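Local coordinates for protein ribosomal processing cysteine protease Prp (PDB 2G0I) that is probably a cysteine protease of the Prp family, whose members process a ribosomal protein during ribosome biogenesis, at residues B[69-81]-B[119-131]. Residues are numbered along the deposited sequence; the frame is centred on the assembly and turned at random.
Sequences AVSTLSMNLVNAL and LFEAFLLGITNLA
Leu73 and Phe123 meet at the middle of two helical segments: the axes of 69-81 and 119-131 run antiparallel at 178°, 9.9 Å apart at closest approach. The Phe123 ring comes obliquely against the backbone of 69-81, CE1 3.4 Å from Ser74 N, while Leu73 CB sits at the ring edge, in plane, 3.7 Å from CE1. Ile127 CG1 covers one face of the ring, offset toward its rim, and Leu77 crosses Phe123 at about a right angle, bringing CD2 to 3.8 Å from Phe123 CD2. CG anti to the backbone N (chi1 174°) and beside the carbonyl carbon sets the fork of Leu77 toward 119-131; one methyl, CD2, also lies over a face of Phe120, and the other, CD1, drops to 3.5 Å from Leu119 O. Leu73 is a knob in the hole formed by Phe123, Gly126, Ile127 and Leu130; its CD1 packs on the backbone of Gly126, 3.9 Å from its C. Beyond, Leu73 and Leu130 reach toward each other tip to tip, CD1 to CD1 at 3.8 Å. At the other end Leu119 CD1 packs 3.9 Å from Ala80 CB. No hydrogen bond crosses between the two segments; the dimer interface lies nearby, where Asn76 ND2 bonds Ala122 O of the second subunit. Ile127 on Ala38 and Leu77 on Ile103 tie the pair to the sheet, as expected for the helical layer of a two-layer alpha-beta sandwich.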
ATOM      1  N   ALA B  69       3.135  -1.618   8.687  1.00 11.03           N
ATOM      2  CA  ALA B  69       3.415  -1.209   7.292  1.00 11.28           C
ATOM      3  C   ALA B  69       3.357  -2.381   6.304  1.00 14.00           C
ATOM      4  O   ALA B  69       2.687  -2.311   5.259  1.00 13.57           O
ATOM      5  CB  ALA B  69       4.778  -0.543   7.205  1.00 14.68           C
ATOM      6  N   VAL B  70       4.051  -3.464   6.644  1.00 11.81           N
ATOM      7  CA  VAL B  70       4.025  -4.685   5.786  1.00 14.79           C
ATOM      8  C   VAL B  70       2.626  -5.288   5.660  1.00 14.66           C
ATOM      9  O   VAL B  70       2.196  -5.651   4.567  1.00 15.07           O
ATOM     10  CB  VAL B  70       5.051  -5.726   6.263  1.00 15.64           C
ATOM     11  CG1 VAL B  70       4.913  -7.074   5.457  1.00 15.39           C
ATOM     12  CG2 VAL B  70       6.467  -5.137   6.180  1.00 14.74           C
ATOM     13  N   SER B  71       1.914  -5.459   6.766  1.00 14.01           N
ATOM     14  CA  SER B  71       0.558  -6.016   6.681  1.00 13.12           C
ATOM     15  C   SER B  71      -0.422  -5.167   5.890  1.00 13.04           C
ATOM     16  O   SER B  71      -1.236  -5.709   5.124  1.00 11.80           O
ATOM     17  CB  SER B  71      -0.005  -6.353   8.064  1.00 16.43           C
ATOM     18  OG  SER B  71       0.909  -7.296   8.608  1.00 22.34           O
ATOM     19  N   THR B  72      -0.328  -3.857   6.063  1.00 10.91           N
ATOM     20  CA  THR B  72      -1.175  -2.928   5.277  1.00 12.23           C
ATOM     21  C   THR B  72      -0.970  -3.095   3.769  1.00 10.05           C
ATOM     22  O   THR B  72      -1.935  -3.227   3.027  1.00 10.85           O
ATOM     23  CB  THR B  72      -0.907  -1.479   5.726  1.00 13.51           C
ATOM     24  OG1 THR B  72      -1.180  -1.402   7.143  1.00 12.28           O
ATOM     25  CG2 THR B  72      -1.834  -0.514   4.970  1.00 13.82           C
ATOM     26  N   LEU B  73       0.289  -3.135   3.340  1.00  8.41           N
ATOM     27  CA  LEU B  73       0.632  -3.296   1.909  1.00  9.91           C
ATOM     28  C   LEU B  73       0.196  -4.666   1.414  1.00 10.27           C
ATOM     29  O   LEU B  73      -0.385  -4.782   0.316  1.00  8.22           O
ATOM     30  CB  LEU B  73       2.147  -3.139   1.693  1.00 13.01           C
ATOM     31  CG  LEU B  73       2.702  -1.709   1.809  1.00 14.79           C
ATOM     32  CD1 LEU B  73       4.245  -1.689   1.773  1.00 16.99           C
ATOM     33  CD2 LEU B  73       2.112  -0.768   0.717  1.00 16.64           C
ATOM     34  N   SER B  74       0.483  -5.689   2.226  1.00  9.50           N
ATOM     35  CA  SER B  74       0.110  -7.073   1.923  1.00 12.25           C
ATOM     36  C   SER B  74      -1.370  -7.228   1.689  1.00 12.71           C
ATOM     37  O   SER B  74      -1.835  -7.807   0.662  1.00 11.89           O
ATOM     38  CB  SER B  74       0.530  -8.009   3.097  1.00 13.87           C
ATOM     39  OG  SER B  74       1.886  -8.293   2.874  1.00 19.84           O
HETATM   40  N   MSE B  75      -2.145  -6.707   2.615  1.00 10.99           N
HETATM   41  CA  MSE B  75      -3.577  -6.937   2.513  1.00 12.88           C
HETATM   42  C   MSE B  75      -4.199  -6.062   1.416  1.00 14.17           C
HETATM   43  O   MSE B  75      -5.145  -6.479   0.723  1.00 13.68           O
HETATM   44  CB  MSE B  75      -4.276  -6.802   3.848  1.00 17.27           C
HETATM   45  CG  MSE B  75      -3.889  -7.911   4.819  1.00 24.63           C
HETATM   46 SE   MSE B  75      -4.516  -9.633   4.167  1.00 34.53          SE
HETATM   47  CE  MSE B  75      -6.170  -9.083   3.445  1.00 30.96           C
ATOM     48  N   ASN B  76      -3.610  -4.894   1.206  1.00 10.42           N
ATOM     49  CA  ASN B  76      -4.049  -4.062   0.094  1.00 12.91           C
ATOM     50  C   ASN B  76      -3.793  -4.676  -1.289  1.00 12.72           C
ATOM     51  O   ASN B  76      -4.647  -4.533  -2.195  1.00 11.99           O
ATOM     52  CB  ASN B  76      -3.449  -2.673   0.204  1.00 14.04           C
ATOM     53  CG  ASN B  76      -4.125  -1.669  -0.719  1.00 16.41           C
ATOM     54  OD1 ASN B  76      -3.461  -1.093  -1.569  1.00 19.11           O
ATOM     55  ND2 ASN B  76      -5.425  -1.465  -0.552  1.00 17.85           N
ATOM     56  N   LEU B  77      -2.648  -5.352  -1.460  1.00 11.80           N
ATOM     57  CA  LEU B  77      -2.414  -6.130  -2.681  1.00 10.73           C
ATOM     58  C   LEU B  77      -3.530  -7.185  -2.892  1.00  8.75           C
ATOM     59  O   LEU B  77      -4.143  -7.220  -3.964  1.00  7.85           O
ATOM     60  CB  LEU B  77      -1.023  -6.780  -2.665  1.00 10.23           C
ATOM     61  CG  LEU B  77      -0.831  -7.720  -3.872  1.00 10.36           C
ATOM     62  CD1 LEU B  77      -0.736  -6.878  -5.178  1.00  8.21           C
ATOM     63  CD2 LEU B  77       0.388  -8.488  -3.617  1.00 10.10           C
ATOM     64  N   VAL B  78      -3.819  -8.003  -1.880  1.00  8.91           N
ATOM     65  CA  VAL B  78      -4.873  -9.021  -1.993  1.00 12.00           C
ATOM     66  C   VAL B  78      -6.215  -8.406  -2.355  1.00 11.88           C
ATOM     67  O   VAL B  78      -6.872  -8.860  -3.289  1.00 12.17           O
ATOM     68  CB  VAL B  78      -5.011  -9.877  -0.681  1.00 10.53           C
ATOM     69  CG1 VAL B  78      -6.232 -10.836  -0.720  1.00 13.75           C
ATOM     70  CG2 VAL B  78      -3.719 -10.661  -0.447  1.00  9.50           C
ATOM     71  N   ASN B  79      -6.595  -7.363  -1.623  1.00 12.02           N
ATOM     72  CA  ASN B  79      -7.896  -6.707  -1.802  1.00 15.28           C
ATOM     73  C   ASN B  79      -7.981  -5.965  -3.144  1.00 15.20           C
ATOM     74  O   ASN B  79      -8.969  -6.105  -3.878  1.00 17.99           O
ATOM     75  CB  ASN B  79      -8.171  -5.758  -0.626  1.00 16.67           C
ATOM     76  CG  ASN B  79      -8.402  -6.502   0.708  1.00 20.06           C
ATOM     77  OD1 ASN B  79      -8.766  -7.697   0.734  1.00 23.13           O
ATOM     78  ND2 ASN B  79      -8.192  -5.788   1.826  1.00 20.03           N
ATOM     79  N   ALA B  80      -6.930  -5.218  -3.500  1.00 15.52           N
ATOM     80  CA  ALA B  80      -6.883  -4.535  -4.810  1.00 13.46           C
ATOM     81  C   ALA B  80      -6.905  -5.502  -5.998  1.00 14.35           C
ATOM     82  O   ALA B  80      -7.586  -5.215  -7.005  1.00 14.68           O
ATOM     83  CB  ALA B  80      -5.644  -3.575  -4.920  1.00 12.65           C
ATOM     84  N   LEU B  81      -6.144  -6.611  -5.921  1.00 13.66           N
ATOM     85  CA  LEU B  81      -6.209  -7.643  -6.974  1.00 14.01           C
ATOM     86  C   LEU B  81      -7.648  -8.112  -7.224  1.00 14.24           C
ATOM     87  O   LEU B  81      -8.112  -8.132  -8.355  1.00 17.35           O
ATOM     88  CB  LEU B  81      -5.354  -8.857  -6.636  1.00 14.32           C
ATOM     89  CG  LEU B  81      -3.874  -8.590  -6.910  1.00 13.61           C
ATOM     90  CD1 LEU B  81      -3.021  -9.678  -6.284  1.00 15.02           C
ATOM     91  CD2 LEU B  81      -3.582  -8.407  -8.412  1.00 15.97           C
ATOM     92  N   LEU B 119      -0.160  -3.826  -9.812  1.00 10.34           N
ATOM     93  CA  LEU B 119      -0.400  -3.926  -8.359  1.00  9.39           C
ATOM     94  C   LEU B 119       0.710  -4.712  -7.645  1.00 10.39           C
ATOM     95  O   LEU B 119       1.209  -4.315  -6.575  1.00  9.83           O
ATOM     96  CB  LEU B 119      -1.771  -4.560  -8.089  1.00 10.95           C
ATOM     97  CG  LEU B 119      -2.953  -3.647  -8.498  1.00 11.99           C
ATOM     98  CD1 LEU B 119      -4.258  -4.447  -8.410  1.00 11.22           C
ATOM     99  CD2 LEU B 119      -2.960  -2.415  -7.587  1.00 11.17           C
ATOM    100  N   PHE B 120       1.109  -5.816  -8.246  1.00 10.54           N
ATOM    101  CA  PHE B 120       2.147  -6.672  -7.674  1.00 11.14           C
ATOM    102  C   PHE B 120       3.511  -5.936  -7.652  1.00 11.15           C
ATOM    103  O   PHE B 120       4.286  -6.069  -6.689  1.00 10.88           O
ATOM    104  CB  PHE B 120       2.250  -7.973  -8.501  1.00 11.74           C
ATOM    105  CG  PHE B 120       2.676  -9.193  -7.698  1.00 12.33           C
ATOM    106  CD1 PHE B 120       2.253 -10.462  -8.103  1.00 12.02           C
ATOM    107  CD2 PHE B 120       3.433  -9.063  -6.513  1.00 12.55           C
ATOM    108  CE1 PHE B 120       2.602 -11.603  -7.333  1.00 13.30           C
ATOM    109  CE2 PHE B 120       3.791 -10.190  -5.739  1.00 12.78           C
ATOM    110  CZ  PHE B 120       3.384 -11.464  -6.175  1.00 12.89           C
ATOM    111  N   GLU B 121       3.816  -5.177  -8.695  1.00 10.41           N
ATOM    112  CA  GLU B 121       5.079  -4.403  -8.734  1.00 10.30           C
ATOM    113  C   GLU B 121       5.043  -3.271  -7.727  1.00 11.87           C
ATOM    114  O   GLU B 121       6.069  -2.958  -7.114  1.00 10.92           O
ATOM    115  CB  GLU B 121       5.353  -3.831 -10.126  1.00 13.89           C
ATOM    116  CG  GLU B 121       5.615  -4.943 -11.161  1.00 14.35           C
ATOM    117  CD  GLU B 121       7.047  -5.430 -11.266  1.00 18.47           C
ATOM    118  OE1 GLU B 121       7.924  -4.992 -10.479  1.00 17.39           O
ATOM    119  OE2 GLU B 121       7.286  -6.224 -12.210  1.00 18.39           O
ATOM    120  N   ALA B 122       3.870  -2.647  -7.567  1.00  9.71           N
ATOM    121  CA  ALA B 122       3.728  -1.601  -6.517  1.00 10.35           C
ATOM    122  C   ALA B 122       3.991  -2.174  -5.138  1.00 10.94           C
ATOM    123  O   ALA B 122       4.592  -1.531  -4.304  1.00 11.52           O
ATOM    124  CB  ALA B 122       2.365  -1.019  -6.558  1.00 10.38           C
ATOM    125  N   PHE B 123       3.491  -3.371  -4.890  1.00 11.78           N
ATOM    126  CA  PHE B 123       3.760  -4.068  -3.623  1.00 10.57           C
ATOM    127  C   PHE B 123       5.236  -4.358  -3.466  1.00 11.59           C
ATOM    128  O   PHE B 123       5.803  -4.116  -2.397  1.00 10.77           O
ATOM    129  CB  PHE B 123       2.935  -5.361  -3.520  1.00 11.48           C
ATOM    130  CG  PHE B 123       3.218  -6.146  -2.279  1.00 12.48           C
ATOM    131  CD1 PHE B 123       2.870  -5.615  -1.009  1.00 10.29           C
ATOM    132  CD2 PHE B 123       3.838  -7.390  -2.367  1.00 12.29           C
ATOM    133  CE1 PHE B 123       3.125  -6.338   0.154  1.00 12.31           C
ATOM    134  CE2 PHE B 123       4.105  -8.151  -1.195  1.00 11.93           C
ATOM    135  CZ  PHE B 123       3.758  -7.611   0.053  1.00 11.85           C
ATOM    136  N   LEU B 124       5.857  -4.907  -4.503  1.00 10.56           N
ATOM    137  CA  LEU B 124       7.318  -5.131  -4.446  1.00 11.97           C
ATOM    138  C   LEU B 124       8.058  -3.817  -4.176  1.00 11.33           C
ATOM    139  O   LEU B 124       9.042  -3.772  -3.429  1.00 11.45           O
ATOM    140  CB  LEU B 124       7.804  -5.762  -5.768  1.00 11.01           C
ATOM    141  CG  LEU B 124       9.327  -5.859  -5.986  1.00 12.26           C
ATOM    142  CD1 LEU B 124       9.904  -6.751  -4.937  1.00 11.26           C
ATOM    143  CD2 LEU B 124       9.608  -6.335  -7.407  1.00 13.69           C
ATOM    144  N   LEU B 125       7.614  -2.744  -4.821  1.00 12.02           N
ATOM    145  CA  LEU B 125       8.256  -1.425  -4.622  1.00 11.73           C
ATOM    146  C   LEU B 125       8.147  -1.023  -3.142  1.00 11.38           C
ATOM    147  O   LEU B 125       9.123  -0.591  -2.538  1.00 11.53           O
ATOM    148  CB  LEU B 125       7.615  -0.364  -5.528  1.00 13.95           C
ATOM    149  CG  LEU B 125       8.262   1.036  -5.446  1.00 16.05           C
ATOM    150  CD1 LEU B 125       9.757   1.021  -5.894  1.00 16.33           C
ATOM    151  CD2 LEU B 125       7.474   2.012  -6.280  1.00 12.72           C
ATOM    152  N   GLY B 126       6.976  -1.196  -2.549  1.00 10.20           N
ATOM    153  CA  GLY B 126       6.802  -0.835  -1.114  1.00 12.06           C
ATOM    154  C   GLY B 126       7.637  -1.654  -0.146  1.00 13.66           C
ATOM    155  O   GLY B 126       8.260  -1.095   0.812  1.00 12.04           O
ATOM    156  N   ILE B 127       7.651  -2.981  -0.346  1.00 10.46           N
ATOM    157  CA  ILE B 127       8.485  -3.872   0.476  1.00 10.53           C
ATOM    158  C   ILE B 127       9.960  -3.530   0.325  1.00 10.91           C
ATOM    159  O   ILE B 127      10.685  -3.426   1.326  1.00 14.71           O
ATOM    160  CB  ILE B 127       8.235  -5.373   0.154  1.00  9.85           C
ATOM    161  CG1 ILE B 127       6.777  -5.750   0.458  1.00 10.12           C
ATOM    162  CG2 ILE B 127       9.222  -6.303   0.921  1.00 11.07           C
ATOM    163  CD1 ILE B 127       6.342  -5.620   1.972  1.00 12.94           C
ATOM    164  N   THR B 128      10.411  -3.384  -0.919  1.00 12.09           N
ATOM    165  CA  THR B 128      11.808  -2.973  -1.212  1.00 15.83           C
ATOM    166  C   THR B 128      12.157  -1.625  -0.534  1.00 15.73           C
ATOM    167  O   THR B 128      13.251  -1.459   0.036  1.00 16.46           O
ATOM    168  CB  THR B 128      12.084  -2.941  -2.765  1.00 15.86           C
ATOM    169  OG1 THR B 128      11.876  -4.265  -3.278  1.00 17.81           O
ATOM    170  CG2 THR B 128      13.542  -2.487  -3.071  1.00 17.95           C
ATOM    171  N   ASN B 129      11.235  -0.672  -0.564  1.00 15.72           N
ATOM    172  CA  ASN B 129      11.474   0.584   0.189  1.00 19.65           C
ATOM    173  C   ASN B 129      11.577   0.438   1.728  1.00 19.54           C
ATOM    174  O   ASN B 129      12.398   1.093   2.395  1.00 19.73           O
ATOM    175  CB  ASN B 129      10.514   1.701  -0.269  1.00 19.47           C
ATOM    176  CG  ASN B 129      10.910   2.271  -1.631  1.00 22.61           C
ATOM    177  OD1 ASN B 129      12.070   2.152  -2.047  1.00 23.83           O
ATOM    178  ND2 ASN B 129       9.969   2.888  -2.331  1.00 21.73           N
ATOM    179  N   LEU B 130      10.798  -0.471   2.293  1.00 20.61           N
ATOM    180  CA  LEU B 130      10.927  -0.817   3.699  1.00 21.07           C
ATOM    181  C   LEU B 130      12.235  -1.541   4.008  1.00 21.48           C
ATOM    182  O   LEU B 130      12.842  -1.287   5.066  1.00 23.67           O
ATOM    183  CB  LEU B 130       9.704  -1.635   4.162  1.00 21.89           C
ATOM    184  CG  LEU B 130       8.365  -0.884   4.224  1.00 22.68           C
ATOM    185  CD1 LEU B 130       7.141  -1.840   4.301  1.00 21.57           C
ATOM    186  CD2 LEU B 130       8.364   0.047   5.434  1.00 26.10           C
ATOM    187  N   ALA B 131      12.665  -2.438   3.114  1.00 20.23           N
ATOM    188  CA  ALA B 131      13.932  -3.126   3.258  1.00 20.64           C
ATOM    189  C   ALA B 131      15.105  -2.135   3.218  1.00 24.19           C
ATOM    190  O   ALA B 131      16.135  -2.375   3.857  1.00 26.12           O
ATOM    191  CB  ALA B 131      14.097  -4.216   2.201  1.00 22.65           C
TER